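Local coordinates for protein salmonella typhimurium DB7155 bacteriophage DET7 tailspike (Bacteriophage, PDB 2V5I) that serves as the trimeric receptor-binding tailspike of a myovirus, binding and hydrolysing O-antigen, probably that of its Salmonella host, at residues I86-E92 with I168-L174. Numbering follows the deposited sequence.
Sequences INQPFME and IRNAGGL
The Phe90 ring lies over the backbone of Gly173, whose CA sits 3.7 Å from the ring centroid, almost on the normal, in a CH-pi contact. Phe90 CG stands anti to the backbone N (chi1 -169°), which swings the ring across to the partner strand, where the lack of a side chain at Gly172 lets it settle on the main chain. At Gly173 a CB would run into Met91 O, and the extended backbone angles suit glycine. Leu174 CG meets Phe90 CZ obliquely at 3.8 Å. Farther along, the Asn87 amide runs alongside Arg169: Asn87 ND2 lies 3.6 Å from Arg169 CD, with amide and guanidinium planes 51° apart, while Arg169 NE forms a salt bridge with Glu167 OE1. One water accepts from both Asn87 ND2 and Asn170 ND2.

Beneath these groups the backbones pair in parallel, with a break in both at Gln88 and Asn170. Of the five hydrogen bonds, the longest has Met91 N 3.3 Å from Gly172 O, above the carbonyl plane. At the break, Pro89 CG packs against Ile168 CG2 at 3.8 Å.

Such in-register stacking of successive coils characterises the right-handed parallel beta-helix of P22-like tailspikes. Ile86, Met91 and Ile168 reach strand 156-161 across the interior, Tyr178 of strand 176-181 covers Pro89, and Gln88 NE2 bonds to Gly83 O of a neighbouring subunit. Strands 62-65 and 187-196 continue the stack on either side.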
ATOM      1  N   ILE A  86      11.384  25.792 -16.554  1.00  8.98           N
ATOM      2  CA  ILE A  86      10.430  26.902 -16.358  1.00  8.38           C
ATOM      3  C   ILE A  86       9.893  26.814 -14.943  1.00  9.18           C
ATOM      4  O   ILE A  86       9.168  25.873 -14.614  1.00 10.15           O
ATOM      5  CB  ILE A  86       9.252  26.814 -17.405  1.00  8.80           C
ATOM      6  CG1 ILE A  86       9.830  26.715 -18.839  1.00 10.99           C
ATOM      7  CG2 ILE A  86       8.396  28.035 -17.291  1.00 11.42           C
ATOM      8  CD1 ILE A  86       8.737  26.510 -19.930  1.00 13.97           C
ATOM      9  N   ASN A  87      10.299  27.757 -14.090  1.00  8.60           N
ATOM     10  CA  ASN A  87       9.896  27.777 -12.680  1.00  8.68           C
ATOM     11  C   ASN A  87       8.708  28.682 -12.449  1.00 11.16           C
ATOM     12  O   ASN A  87       8.727  29.872 -12.783  1.00 11.54           O
ATOM     13  CB  ASN A  87      11.068  28.297 -11.812  1.00 10.49           C
ATOM     14  CG  ASN A  87      12.239  27.341 -11.787  1.00 17.48           C
ATOM     15  OD1 ASN A  87      13.399  27.672 -12.169  1.00 20.84           O
ATOM     16  ND2 ASN A  87      11.961  26.149 -11.356  1.00 12.82           N
ATOM     17  N   GLN A  88       7.672  28.129 -11.812  1.00 11.53           N
ATOM     18  CA  GLN A  88       6.512  28.884 -11.345  1.00 10.90           C
ATOM     19  C   GLN A  88       5.731  29.668 -12.406  1.00  9.77           C
ATOM     20  O   GLN A  88       5.238  30.775 -12.148  1.00 12.08           O
ATOM     21  CB  GLN A  88       6.856  29.808 -10.123  1.00 13.60           C
ATOM     22  CG  GLN A  88       7.312  29.101  -8.867  1.00 17.50           C
ATOM     23  CD  GLN A  88       7.829  30.065  -7.773  1.00 29.01           C
ATOM     24  OE1 GLN A  88       9.012  30.412  -7.737  1.00 31.70           O
ATOM     25  NE2 GLN A  88       6.955  30.473  -6.887  1.00 30.28           N
ATOM     26  N   PRO A  89       5.561  29.073 -13.618  1.00  9.26           N
ATOM     27  CA  PRO A  89       4.747  29.768 -14.590  1.00 10.11           C
ATOM     28  C   PRO A  89       3.306  29.847 -14.077  1.00 10.19           C
ATOM     29  O   PRO A  89       2.848  29.011 -13.280  1.00  9.93           O
ATOM     30  CB  PRO A  89       4.847  28.903 -15.841  1.00 10.12           C
ATOM     31  CG  PRO A  89       5.055  27.539 -15.302  1.00  9.31           C
ATOM     32  CD  PRO A  89       5.930  27.743 -14.078  1.00  8.14           C
ATOM     33  N   PHE A  90       2.575  30.874 -14.520  1.00  9.98           N
ATOM     34  CA  PHE A  90       1.165  30.988 -14.171  1.00 12.25           C
ATOM     35  C   PHE A  90       0.417  31.454 -15.445  1.00 12.17           C
ATOM     36  O   PHE A  90       0.638  32.597 -15.915  1.00 11.49           O
ATOM     37  CB  PHE A  90       0.967  32.009 -13.027  1.00 11.30           C
ATOM     38  CG  PHE A  90      -0.402  32.006 -12.415  1.00 12.72           C
ATOM     39  CD1 PHE A  90      -1.460  32.684 -13.017  1.00 12.79           C
ATOM     40  CD2 PHE A  90      -0.647  31.330 -11.237  1.00 11.26           C
ATOM     41  CE1 PHE A  90      -2.751  32.700 -12.439  1.00 11.43           C
ATOM     42  CE2 PHE A  90      -1.916  31.304 -10.668  1.00 14.13           C
ATOM     43  CZ  PHE A  90      -2.977  32.012 -11.266  1.00 11.93           C
ATOM     44  N   MET A  91      -0.449  30.581 -16.016  1.00  9.95           N
ATOM     45  CA  MET A  91      -1.253  30.891 -17.200  1.00 11.48           C
ATOM     46  C   MET A  91      -2.652  31.312 -16.769  1.00  9.46           C
ATOM     47  O   MET A  91      -3.283  30.603 -15.977  1.00 10.20           O
ATOM     48  CB  MET A  91      -1.338  29.633 -18.060  1.00 12.01           C
ATOM     49  CG  MET A  91      -0.029  29.127 -18.482  1.00 12.29           C
ATOM     50  SD  MET A  91       1.045  30.244 -19.399  1.00 12.28           S
ATOM     51  CE  MET A  91       0.044  30.634 -20.811  1.00 12.88           C
ATOM     52  N   GLU A  92      -3.132  32.489 -17.216  1.00  9.14           N
ATOM     53  CA  GLU A  92      -4.484  32.956 -16.841  1.00 11.36           C
ATOM     54  C   GLU A  92      -5.223  33.426 -18.086  1.00 11.29           C
ATOM     55  O   GLU A  92      -4.656  34.127 -18.937  1.00 11.02           O
ATOM     56  CB  GLU A  92      -4.380  34.083 -15.825  1.00 11.38           C
ATOM     57  CG  GLU A  92      -5.738  34.746 -15.524  1.00 13.60           C
ATOM     58  CD  GLU A  92      -5.700  35.719 -14.388  1.00 21.24           C
ATOM     59  OE1 GLU A  92      -4.753  35.718 -13.565  1.00 21.41           O
ATOM     60  OE2 GLU A  92      -6.684  36.494 -14.285  1.00 23.69           O
ATOM     61  N   ILE A 168       8.890  21.743 -16.257  1.00 10.60           N
ATOM     62  CA  ILE A 168       8.077  22.846 -15.702  1.00 10.23           C
ATOM     63  C   ILE A 168       7.881  22.503 -14.230  1.00  9.59           C
ATOM     64  O   ILE A 168       7.555  21.354 -13.913  1.00 10.94           O
ATOM     65  CB  ILE A 168       6.690  22.902 -16.395  1.00  9.99           C
ATOM     66  CG1 ILE A 168       6.850  23.371 -17.834  1.00 11.19           C
ATOM     67  CG2 ILE A 168       5.783  23.835 -15.622  1.00 13.37           C
ATOM     68  CD1 ILE A 168       5.558  23.477 -18.606  1.00 18.16           C
ATOM     69  N   ARG A 169       8.210  23.434 -13.339  1.00  8.74           N
ATOM     70  CA  ARG A 169       8.124  23.190 -11.913  1.00  8.56           C
ATOM     71  C   ARG A 169       7.160  24.169 -11.258  1.00  9.25           C
ATOM     72  O   ARG A 169       7.189  25.372 -11.572  1.00  9.75           O
ATOM     73  CB  ARG A 169       9.508  23.359 -11.275  1.00 11.02           C
ATOM     74  CG  ARG A 169      10.561  22.361 -11.814  1.00 15.36           C
ATOM     75  CD  ARG A 169      11.932  22.584 -11.197  1.00 19.36           C
ATOM     76  NE  ARG A 169      12.917  21.713 -11.855  1.00 26.29           N
ATOM     77  CZ  ARG A 169      14.237  21.910 -11.843  1.00 32.32           C
ATOM     78  NH1 ARG A 169      14.770  22.951 -11.203  1.00 34.17           N
ATOM     79  NH2 ARG A 169      15.018  21.060 -12.489  1.00 38.63           N
ATOM     80  N   ASN A 170       6.313  23.677 -10.358  1.00  8.48           N
ATOM     81  CA  ASN A 170       5.416  24.574  -9.548  1.00  9.58           C
ATOM     82  C   ASN A 170       4.506  25.465 -10.397  1.00 10.87           C
ATOM     83  O   ASN A 170       4.253  26.652 -10.076  1.00 12.12           O
ATOM     84  CB  ASN A 170       6.302  25.380  -8.584  1.00 10.92           C
ATOM     85  CG  ASN A 170       7.125  24.499  -7.680  1.00 17.74           C
ATOM     86  OD1 ASN A 170       6.570  23.768  -6.858  1.00 21.43           O
ATOM     87  ND2 ASN A 170       8.438  24.558  -7.804  1.00 22.02           N
ATOM     88  N   ALA A 171       3.977  24.850 -11.460  1.00  9.59           N
ATOM     89  CA  ALA A 171       3.041  25.555 -12.390  1.00 10.77           C
ATOM     90  C   ALA A 171       1.732  25.882 -11.718  1.00 11.42           C
ATOM     91  O   ALA A 171       1.218  25.153 -10.877  1.00 10.10           O
ATOM     92  CB  ALA A 171       2.773  24.737 -13.636  1.00 12.64           C
ATOM     93  N   GLY A 172       1.183  27.034 -12.103  1.00 10.78           N
ATOM     94  CA  GLY A 172      -0.158  27.403 -11.702  1.00 11.71           C
ATOM     95  C   GLY A 172      -0.992  27.941 -12.844  1.00  9.61           C
ATOM     96  O   GLY A 172      -0.591  28.033 -14.003  1.00  9.48           O
ATOM     97  N   GLY A 173      -2.218  28.303 -12.498  1.00  8.89           N
ATOM     98  CA  GLY A 173      -3.078  28.979 -13.471  1.00  9.59           C
ATOM     99  C   GLY A 173      -4.532  29.049 -13.137  1.00 10.11           C
ATOM    100  O   GLY A 173      -5.003  28.481 -12.118  1.00  9.65           O
ATOM    101  N   LEU A 174      -5.224  29.854 -13.965  1.00 10.25           N
ATOM    102  CA  LEU A 174      -6.673  30.025 -13.940  1.00  9.52           C
ATOM    103  C   LEU A 174      -7.196  29.878 -15.349  1.00 10.25           C
ATOM    104  O   LEU A 174      -6.837  30.655 -16.243  1.00 10.65           O
ATOM    105  CB  LEU A 174      -7.022  31.444 -13.440  1.00 10.21           C
ATOM    106  CG  LEU A 174      -6.725  31.731 -11.951  1.00 10.07           C
ATOM    107  CD1 LEU A 174      -6.981  33.203 -11.631  1.00 15.12           C
ATOM    108  CD2 LEU A 174      -7.563  30.917 -11.069  1.00 13.01           C
TER
HETATM  109  O   HOH W   1       9.938  26.397  -9.417  1.00 22.68           O